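Local atomic coordinates of polyhedrin (Antheraea mylitta cypovirus 4, PDB entry 5A8S), a protein that forms the crystalline matrix of cypovirus polyhedra, the microcrystalline occlusion bodies of an insect virus. Residues W68-R82 / S103-G115. Numbering follows the deposited sequence.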
ATOM      1  N   TRP A  68      -8.022   4.002  12.724  1.00  7.44           N
ATOM      2  CA  TRP A  68      -8.789   4.997  13.448  1.00  6.51           C
ATOM      3  C   TRP A  68      -8.547   6.420  12.919  1.00  9.44           C
ATOM      4  O   TRP A  68      -9.496   7.163  12.645  1.00  8.90           O
ATOM      5  CB  TRP A  68      -8.437   4.898  14.923  1.00  5.48           C
ATOM      6  CG  TRP A  68      -9.381   5.596  15.807  1.00  9.20           C
ATOM      7  CD1 TRP A  68     -10.573   5.127  16.277  1.00  8.99           C
ATOM      8  CD2 TRP A  68      -9.212   6.902  16.359  1.00  6.49           C
ATOM      9  NE1 TRP A  68     -11.157   6.065  17.093  1.00  7.96           N
ATOM     10  CE2 TRP A  68     -10.340   7.162  17.160  1.00  7.01           C
ATOM     11  CE3 TRP A  68      -8.207   7.873  16.261  1.00  5.54           C
ATOM     12  CZ2 TRP A  68     -10.497   8.359  17.858  1.00  6.28           C
ATOM     13  CZ3 TRP A  68      -8.366   9.064  16.952  1.00 10.87           C
ATOM     14  CH2 TRP A  68      -9.500   9.293  17.744  1.00  5.18           C
ATOM     15  N   ARG A  69      -7.285   6.793  12.751  1.00  7.23           N
ATOM     16  CA  ARG A  69      -6.971   8.140  12.309  1.00 10.84           C
ATOM     17  C   ARG A  69      -7.390   8.382  10.864  1.00 11.53           C
ATOM     18  O   ARG A  69      -7.775   9.497  10.522  1.00 10.68           O
ATOM     19  CB  ARG A  69      -5.484   8.446  12.501  1.00  7.31           C
ATOM     20  CG  ARG A  69      -5.095   8.587  13.973  1.00  8.12           C
ATOM     21  CD  ARG A  69      -3.646   9.016  14.135  1.00 15.45           C
ATOM     22  NE  ARG A  69      -2.745   7.909  13.842  1.00 10.58           N
ATOM     23  CZ  ARG A  69      -1.653   7.612  14.539  1.00 16.95           C
ATOM     24  NH1 ARG A  69      -1.301   8.340  15.594  1.00  8.64           N
ATOM     25  NH2 ARG A  69      -0.908   6.576  14.177  1.00 14.34           N
ATOM     26  N   GLU A  70      -7.330   7.354  10.018  1.00  7.44           N
ATOM     27  CA  GLU A  70      -7.765   7.510   8.623  1.00 10.06           C
ATOM     28  C   GLU A  70      -9.253   7.778   8.568  1.00  9.57           C
ATOM     29  O   GLU A  70      -9.727   8.460   7.664  1.00 10.03           O
ATOM     30  CB  GLU A  70      -7.425   6.268   7.776  1.00  7.64           C
ATOM     31  CG  GLU A  70      -5.937   6.093   7.529  1.00 12.69           C
ATOM     32  CD  GLU A  70      -5.593   4.787   6.826  1.00 23.82           C
ATOM     33  OE1 GLU A  70      -6.192   3.741   7.154  1.00 18.41           O
ATOM     34  OE2 GLU A  70      -4.707   4.807   5.948  1.00 37.31           O
ATOM     35  N   LEU A  71      -9.986   7.252   9.546  1.00  6.51           N
ATOM     36  CA  LEU A  71     -11.434   7.393   9.591  1.00  6.81           C
ATOM     37  C   LEU A  71     -11.896   8.771  10.085  1.00  7.86           C
ATOM     38  O   LEU A  71     -13.051   9.148   9.881  1.00  9.36           O
ATOM     39  CB  LEU A  71     -12.030   6.296  10.485  1.00  6.37           C
ATOM     40  CG  LEU A  71     -12.069   4.885   9.873  1.00  9.79           C
ATOM     41  CD1 LEU A  71     -12.431   3.848  10.921  1.00  9.58           C
ATOM     42  CD2 LEU A  71     -13.059   4.828   8.700  1.00  8.27           C
ATOM     43  N   LEU A  72     -11.007   9.521  10.728  1.00  5.57           N
ATOM     44  CA  LEU A  72     -11.383  10.816  11.315  1.00 10.39           C
ATOM     45  C   LEU A  72     -11.755  11.865  10.259  1.00  8.05           C
ATOM     46  O   LEU A  72     -11.131  11.956   9.201  1.00  9.40           O
ATOM     47  CB  LEU A  72     -10.247  11.374  12.178  1.00  9.00           C
ATOM     48  CG  LEU A  72      -9.787  10.542  13.375  1.00  7.93           C
ATOM     49  CD1 LEU A  72      -8.619  11.238  14.069  1.00  4.93           C
ATOM     50  CD2 LEU A  72     -10.938  10.316  14.344  1.00 10.68           C
ATOM     51  N   GLU A  73     -12.766  12.670  10.563  1.00  9.72           N
ATOM     52  CA  GLU A  73     -13.113  13.823   9.729  1.00  9.20           C
ATOM     53  C   GLU A  73     -11.873  14.706   9.480  1.00  9.56           C
ATOM     54  O   GLU A  73     -11.094  14.958  10.405  1.00 10.44           O
ATOM     55  CB  GLU A  73     -14.204  14.631  10.441  1.00 11.53           C
ATOM     56  CG  GLU A  73     -14.875  15.686   9.597  1.00 11.43           C
ATOM     57  CD  GLU A  73     -15.979  16.423  10.351  1.00 13.62           C
ATOM     58  OE1 GLU A  73     -16.039  16.345  11.599  1.00 15.45           O
ATOM     59  OE2 GLU A  73     -16.789  17.092   9.689  1.00 15.10           O
ATOM     60  N   ASP A  74     -11.713  15.123   8.246  1.00 10.62           N
ATOM     61  CA  ASP A  74     -10.635  16.020   7.789  1.00 13.22           C
ATOM     62  C   ASP A  74      -9.259  15.416   7.795  1.00 10.03           C
ATOM     63  O   ASP A  74      -8.344  16.127   7.519  1.00 19.59           O
ATOM     64  CB  ASP A  74     -10.681  17.363   8.498  1.00 15.07           C
ATOM     65  CG  ASP A  74     -12.038  17.958   8.413  1.00 21.77           C
ATOM     66  OD1 ASP A  74     -12.595  17.892   7.331  1.00 16.20           O
ATOM     67  OD2 ASP A  74     -12.554  18.365   9.429  1.00 19.29           O
ATOM     68  N   THR A  75      -9.125  14.102   8.012  1.00 15.59           N
ATOM     69  CA  THR A  75      -7.868  13.442   7.674  1.00 11.56           C
ATOM     70  C   THR A  75      -7.955  12.913   6.218  1.00 12.37           C
ATOM     71  O   THR A  75      -9.014  12.766   5.675  1.00 11.54           O
ATOM     72  CB  THR A  75      -7.415  12.308   8.647  1.00 10.78           C
ATOM     73  OG1 THR A  75      -8.295  11.222   8.538  1.00  9.91           O
ATOM     74  CG2 THR A  75      -7.348  12.781  10.074  1.00  5.95           C
ATOM     75  N   THR A  76      -6.798  12.710   5.612  1.00  9.65           N
ATOM     76  CA  THR A  76      -6.725  12.130   4.295  1.00 11.44           C
ATOM     77  C   THR A  76      -5.752  10.954   4.269  1.00 16.65           C
ATOM     78  O   THR A  76      -5.684  10.262   3.302  1.00 15.64           O
ATOM     79  CB  THR A  76      -6.302  13.162   3.232  1.00 14.16           C
ATOM     80  OG1 THR A  76      -5.016  13.694   3.540  1.00 16.44           O
ATOM     81  CG2 THR A  76      -7.297  14.278   3.141  1.00 15.24           C
ATOM     82  N   THR A  77      -5.017  10.777   5.370  1.00 12.59           N
ATOM     83  CA  THR A  77      -4.090   9.657   5.548  1.00 11.70           C
ATOM     84  C   THR A  77      -4.080   9.272   7.023  1.00 18.98           C
ATOM     85  O   THR A  77      -4.856   9.811   7.804  1.00 12.17           O
ATOM     86  CB  THR A  77      -2.656  10.058   5.201  1.00 20.37           C
ATOM     87  OG1 THR A  77      -2.293  11.202   5.985  1.00 14.69           O
ATOM     88  CG2 THR A  77      -2.527  10.392   3.737  1.00 21.89           C
ATOM     89  N   ASP A  78      -3.187   8.358   7.402  1.00 10.50           N
ATOM     90  CA  ASP A  78      -3.035   7.960   8.799  1.00 14.89           C
ATOM     91  C   ASP A  78      -2.183   9.009   9.510  1.00 14.15           C
ATOM     92  O   ASP A  78      -1.100   8.722  10.005  1.00 18.29           O
ATOM     93  CB  ASP A  78      -2.384   6.571   8.889  1.00 13.83           C
ATOM     94  CG  ASP A  78      -2.320   6.037  10.318  1.00 18.31           C
ATOM     95  OD1 ASP A  78      -2.956   6.615  11.227  1.00 17.56           O
ATOM     96  OD2 ASP A  78      -1.621   5.030  10.533  1.00 21.69           O
ATOM     97  N   TYR A  79      -2.685  10.234   9.539  1.00 15.63           N
ATOM     98  CA  TYR A  79      -1.979  11.348  10.145  1.00 13.74           C
ATOM     99  C   TYR A  79      -3.022  12.331  10.642  1.00 15.08           C
ATOM    100  O   TYR A  79      -3.921  12.712   9.899  1.00 15.83           O
ATOM    101  CB  TYR A  79      -1.055  12.023   9.135  1.00 11.55           C
ATOM    102  CG  TYR A  79      -0.481  13.330   9.638  1.00 13.20           C
ATOM    103  CD1 TYR A  79       0.494  13.349  10.634  1.00 19.27           C
ATOM    104  CD2 TYR A  79      -0.919  14.548   9.131  1.00 19.76           C
ATOM    105  CE1 TYR A  79       1.017  14.543  11.104  1.00 21.22           C
ATOM    106  CE2 TYR A  79      -0.398  15.745   9.595  1.00 22.23           C
ATOM    107  CZ  TYR A  79       0.568  15.736  10.579  1.00 28.49           C
ATOM    108  OH  TYR A  79       1.086  16.923  11.042  1.00 29.47           O
ATOM    109  N   ASP A  80      -2.909  12.708  11.910  1.00 13.49           N
ATOM    110  CA  ASP A  80      -3.867  13.596  12.549  1.00 10.70           C
ATOM    111  C   ASP A  80      -3.183  14.907  12.942  1.00 10.51           C
ATOM    112  O   ASP A  80      -2.438  14.956  13.925  1.00 13.89           O
ATOM    113  CB  ASP A  80      -4.476  12.913  13.784  1.00  7.26           C
ATOM    114  CG  ASP A  80      -5.410  13.834  14.559  1.00 16.34           C
ATOM    115  OD1 ASP A  80      -5.764  14.884  14.005  1.00 14.15           O
ATOM    116  OD2 ASP A  80      -5.796  13.515  15.710  1.00 12.00           O
ATOM    117  N   PRO A  81      -3.444  15.980  12.177  1.00 14.30           N
ATOM    118  CA  PRO A  81      -2.822  17.282  12.447  1.00 17.81           C
ATOM    119  C   PRO A  81      -3.206  17.866  13.808  1.00 20.79           C
ATOM    120  O   PRO A  81      -2.442  18.647  14.373  1.00 20.69           O
ATOM    121  CB  PRO A  81      -3.367  18.187  11.340  1.00 20.15           C
ATOM    122  CG  PRO A  81      -3.990  17.304  10.336  1.00 18.12           C
ATOM    123  CD  PRO A  81      -4.306  16.001  10.984  1.00 18.49           C
ATOM    124  N   ARG A  82      -4.377  17.512  14.324  1.00 12.01           N
ATOM    125  CA  ARG A  82      -4.812  18.052  15.608  1.00 16.56           C
ATOM    126  C   ARG A  82      -3.884  17.611  16.734  1.00 20.93           C
ATOM    127  O   ARG A  82      -3.677  18.340  17.706  1.00 28.47           O
ATOM    128  CB  ARG A  82      -6.234  17.590  15.950  1.00 18.67           C
ATOM    129  CG  ARG A  82      -6.638  17.919  17.412  1.00 18.65           C
ATOM    130  CD  ARG A  82      -7.901  17.177  17.887  1.00 20.37           C
ATOM    131  NE  ARG A  82      -8.415  17.752  19.136  1.00 27.05           N
ATOM    132  CZ  ARG A  82      -9.340  17.188  19.908  1.00 31.40           C
ATOM    133  NH1 ARG A  82      -9.865  16.020  19.570  1.00 19.41           N
ATOM    134  NH2 ARG A  82      -9.743  17.794  21.025  1.00 18.59           N
ATOM    135  N   SER A 103      -4.561  10.150  26.523  1.00  7.67           N
ATOM    136  CA  SER A 103      -4.909  11.394  27.191  1.00  8.25           C
ATOM    137  C   SER A 103      -5.785  12.285  26.320  1.00  8.88           C
ATOM    138  O   SER A 103      -5.584  13.491  26.272  1.00  8.47           O
ATOM    139  CB  SER A 103      -3.626  12.147  27.540  1.00 12.28           C
ATOM    140  OG  SER A 103      -2.822  12.284  26.380  1.00  7.98           O
ATOM    141  N   GLY A 104      -6.770  11.701  25.643  1.00  8.81           N
ATOM    142  CA  GLY A 104      -7.667  12.493  24.821  1.00  6.71           C
ATOM    143  C   GLY A 104      -8.398  13.531  25.643  1.00  7.79           C
ATOM    144  O   GLY A 104      -8.613  13.352  26.843  1.00  9.36           O
ATOM    145  N   GLU A 105      -8.795  14.622  24.999  1.00  8.44           N
ATOM    146  CA  GLU A 105      -9.497  15.701  25.695  1.00  9.82           C
ATOM    147  C   GLU A 105     -10.991  15.420  25.874  1.00 13.53           C
ATOM    148  O   GLU A 105     -11.675  16.136  26.608  1.00  9.82           O
ATOM    149  CB  GLU A 105      -9.297  17.018  24.946  1.00  9.44           C
ATOM    150  CG  GLU A 105      -7.859  17.507  24.979  1.00  9.14           C
ATOM    151  CD  GLU A 105      -7.661  18.816  24.243  1.00 18.93           C
ATOM    152  OE1 GLU A 105      -8.502  19.155  23.385  1.00 16.61           O
ATOM    153  OE2 GLU A 105      -6.662  19.510  24.529  1.00 14.06           O
ATOM    154  N   GLU A 106     -11.503  14.389  25.208  1.00  7.44           N
ATOM    155  CA  GLU A 106     -12.915  14.033  25.357  1.00  8.50           C
ATOM    156  C   GLU A 106     -13.134  12.530  25.168  1.00  8.46           C
ATOM    157  O   GLU A 106     -12.375  11.879  24.460  1.00  7.96           O
ATOM    158  CB  GLU A 106     -13.768  14.819  24.350  1.00  9.17           C
ATOM    159  CG  GLU A 106     -13.510  14.468  22.885  1.00 11.10           C
ATOM    160  CD  GLU A 106     -12.323  15.209  22.274  1.00 20.84           C
ATOM    161  OE1 GLU A 106     -12.138  16.403  22.571  1.00 17.70           O
ATOM    162  OE2 GLU A 106     -11.579  14.603  21.475  1.00 14.49           O
ATOM    163  N   PRO A 107     -14.176  11.972  25.807  1.00  6.60           N
ATOM    164  CA  PRO A 107     -14.429  10.537  25.620  1.00  9.42           C
ATOM    165  C   PRO A 107     -14.668  10.135  24.164  1.00 10.22           C
ATOM    166  O   PRO A 107     -14.209   9.074  23.734  1.00  7.48           O
ATOM    167  CB  PRO A 107     -15.682  10.294  26.469  1.00  8.69           C
ATOM    168  CG  PRO A 107     -15.553  11.325  27.593  1.00  7.80           C
ATOM    169  CD  PRO A 107     -14.999  12.549  26.889  1.00  5.61           C
ATOM    170  N   TYR A 108     -15.393  10.963  23.418  1.00  5.96           N
ATOM    171  CA  TYR A 108     -15.702  10.675  22.022  1.00  6.52           C
ATOM    172  C   TYR A 108     -15.206  11.829  21.167  1.00  7.34           C
ATOM    173  O   TYR A 108     -15.786  12.907  21.161  1.00  7.27           O
ATOM    174  CB  TYR A 108     -17.208  10.479  21.813  1.00  7.72           C
ATOM    175  CG  TYR A 108     -17.569  10.027  20.407  1.00  8.92           C
ATOM    176  CD1 TYR A 108     -17.644  10.938  19.358  1.00  7.86           C
ATOM    177  CD2 TYR A 108     -17.812   8.681  20.129  1.00  9.60           C
ATOM    178  CE1 TYR A 108     -17.960  10.525  18.068  1.00  7.99           C
ATOM    179  CE2 TYR A 108     -18.133   8.253  18.846  1.00 10.96           C
ATOM    180  CZ  TYR A 108     -18.205   9.179  17.817  1.00  8.48           C
ATOM    181  OH  TYR A 108     -18.526   8.749  16.543  1.00  9.19           O
ATOM    182  N   ASP A 109     -14.102  11.602  20.464  1.00  9.23           N
ATOM    183  CA  ASP A 109     -13.597  12.581  19.519  1.00  8.25           C
ATOM    184  C   ASP A 109     -14.654  12.726  18.439  1.00  8.64           C
ATOM    185  O   ASP A 109     -14.937  11.760  17.739  1.00  7.01           O
ATOM    186  CB  ASP A 109     -12.266  12.091  18.925  1.00  6.02           C
ATOM    187  CG  ASP A 109     -11.566  13.156  18.120  1.00 14.40           C
ATOM    188  OD1 ASP A 109     -12.254  13.867  17.356  1.00 10.41           O
ATOM    189  OD2 ASP A 109     -10.335  13.289  18.261  1.00 11.71           O
ATOM    190  N   THR A 110     -15.255  13.911  18.307  1.00  5.82           N
ATOM    191  CA  THR A 110     -16.459  14.045  17.484  1.00  8.90           C
ATOM    192  C   THR A 110     -16.164  13.965  15.989  1.00 10.08           C
ATOM    193  O   THR A 110     -17.074  13.950  15.163  1.00  9.31           O
ATOM    194  CB  THR A 110     -17.248  15.331  17.806  1.00  8.29           C
ATOM    195  OG1 THR A 110     -16.403  16.469  17.646  1.00 13.55           O
ATOM    196  CG2 THR A 110     -17.782  15.287  19.251  1.00  7.20           C
ATOM    197  N   ARG A 111     -14.881  13.898  15.656  1.00  7.51           N
ATOM    198  CA  ARG A 111     -14.448  13.623  14.294  1.00  9.06           C
ATOM    199  C   ARG A 111     -14.573  12.147  13.940  1.00  6.79           C
ATOM    200  O   ARG A 111     -14.405  11.769  12.782  1.00  7.88           O
ATOM    201  CB  ARG A 111     -12.985  14.036  14.121  1.00  7.68           C
ATOM    202  CG  ARG A 111     -12.730  15.524  14.236  1.00  8.74           C
ATOM    203  CD  ARG A 111     -11.231  15.798  14.177  1.00  8.82           C
ATOM    204  NE  ARG A 111     -10.505  15.084  15.227  1.00  9.44           N
ATOM    205  CZ  ARG A 111      -9.185  14.950  15.254  1.00  7.91           C
ATOM    206  NH1 ARG A 111      -8.450  15.478  14.287  1.00  8.49           N
ATOM    207  NH2 ARG A 111      -8.598  14.300  16.248  1.00 10.41           N
ATOM    208  N   TYR A 112     -14.834  11.286  14.915  1.00  8.58           N
ATOM    209  CA  TYR A 112     -14.944   9.863  14.594  1.00  7.76           C
ATOM    210  C   TYR A 112     -16.344   9.574  14.041  1.00  8.80           C
ATOM    211  O   TYR A 112     -17.331  10.086  14.561  1.00  9.77           O
ATOM    212  CB  TYR A 112     -14.649   8.979  15.816  1.00  9.15           C
ATOM    213  CG  TYR A 112     -14.649   7.519  15.434  1.00  7.81           C
ATOM    214  CD1 TYR A 112     -13.504   6.915  14.951  1.00  9.95           C
ATOM    215  CD2 TYR A 112     -15.814   6.769  15.502  1.00  8.40           C
ATOM    216  CE1 TYR A 112     -13.509   5.584  14.559  1.00 10.81           C
ATOM    217  CE2 TYR A 112     -15.833   5.446  15.121  1.00  9.56           C
ATOM    218  CZ  TYR A 112     -14.677   4.862  14.642  1.00 14.08           C
ATOM    219  OH  TYR A 112     -14.685   3.542  14.262  1.00 11.89           O
ATOM    220  N   PRO A 113     -16.442   8.749  12.985  1.00  8.65           N
ATOM    221  CA  PRO A 113     -17.740   8.614  12.310  1.00  3.98           C
ATOM    222  C   PRO A 113     -18.741   7.744  13.072  1.00  7.99           C
ATOM    223  O   PRO A 113     -18.355   6.885  13.863  1.00  6.80           O
ATOM    224  CB  PRO A 113     -17.367   7.976  10.976  1.00  5.95           C
ATOM    225  CG  PRO A 113     -16.141   7.164  11.295  1.00  7.17           C
ATOM    226  CD  PRO A 113     -15.387   7.953  12.324  1.00  8.64           C
ATOM    227  N   MET A 114     -20.025   7.989  12.843  1.00  7.18           N
ATOM    228  CA  MET A 114     -21.087   7.198  13.459  1.00 10.05           C
ATOM    229  C   MET A 114     -21.277   5.852  12.763  1.00  8.71           C
ATOM    230  O   MET A 114     -21.810   4.906  13.343  1.00 11.37           O
ATOM    231  CB  MET A 114     -22.387   8.006  13.430  1.00  9.59           C
ATOM    232  CG  MET A 114     -22.156   9.440  13.894  1.00 10.49           C
ATOM    233  SD  MET A 114     -23.653  10.315  14.324  1.00 13.71           S
ATOM    234  CE  MET A 114     -24.297  10.697  12.693  1.00  9.55           C
ATOM    235  N   GLY A 115     -20.828   5.771  11.516  1.00  9.78           N
ATOM    236  CA  GLY A 115     -20.954   4.554  10.729  1.00  7.74           C
ATOM    237  C   GLY A 115     -20.460   4.795   9.316  1.00  8.43           C
ATOM    238  O   GLY A 115     -20.108   5.922   8.969  1.00  7.28           O
TER
HETATM  239  O   HOH W   1     -17.963  15.307  13.064  1.00 12.77           O
HETATM  240  O   HOH W   2      -9.220  16.474  11.555  1.00 19.11           O
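Arg111 reaches into 68-82 and lies flat between Leu72 and Arg82. Leu72 CD1 sits against one face of its guanidinium. Arg82 CD lies over the opposite face, 3.4 Å from Arg111 NH2. Two carboxylates hold the rim. Asp80 is gripped end-on, with Arg111 NH1 to Asp80 OD1 at 2.8 Å and NH2 to OD2; the two planes are 48° apart. Asp109 is gripped side-on by NE and NH2, with Arg111 NH2 to Asp109 OD2 at 2.8 Å. Asp109 OD1 also accepts a hydrogen bond from the backbone N of Arg111. This fixes the rotation of the guanidinium, and the acids probably offset the nearby charge of Arg82.

Next to this, packing is tight and mostly apolar. The Tyr112 ring lies nearly parallel to the five-membered ring of Trp68, slid so far that they barely overlap, with Trp68 NE1 3.3 Å from Tyr112 CD1. That N-H bonds to Glu176 O, and Tyr112 OH to Asn178 O. Leu71 CB meets Pro113 CD at 4.2 Å. One backbone bond, Glu73 N to Arg111 O at 2.9 Å, joins the two segments. A water bridges Glu73 OE1 and Thr110 O, while Glu73 OE2 bonds Ser48 OG and forms a salt bridge with Arg50 NH1.

The outer side is polar and looser. Arg82 is exposed. Its CG lies opposite the backbone N (chi1 169°) and the chain runs on extended to NE. Its end meets Glu106 almost coplanar, Arg82 NH1 to Glu106 OE2 at 2.9 Å and Arg82 NH2 to Glu106 OE1. Arg82 NH1 also forms a salt bridge with Asp109 OD2, at 3.1 Å. Its bond to Glu105 is weak.

Asp80 and Asp109 each form an Asx turn. The polar part is a salt-bridge network of Asp80, Arg82, Glu105, Glu106, Asp109 and Arg111, and the loop 103-115 leads into strand 115-121 of the six-stranded antiparallel sheet.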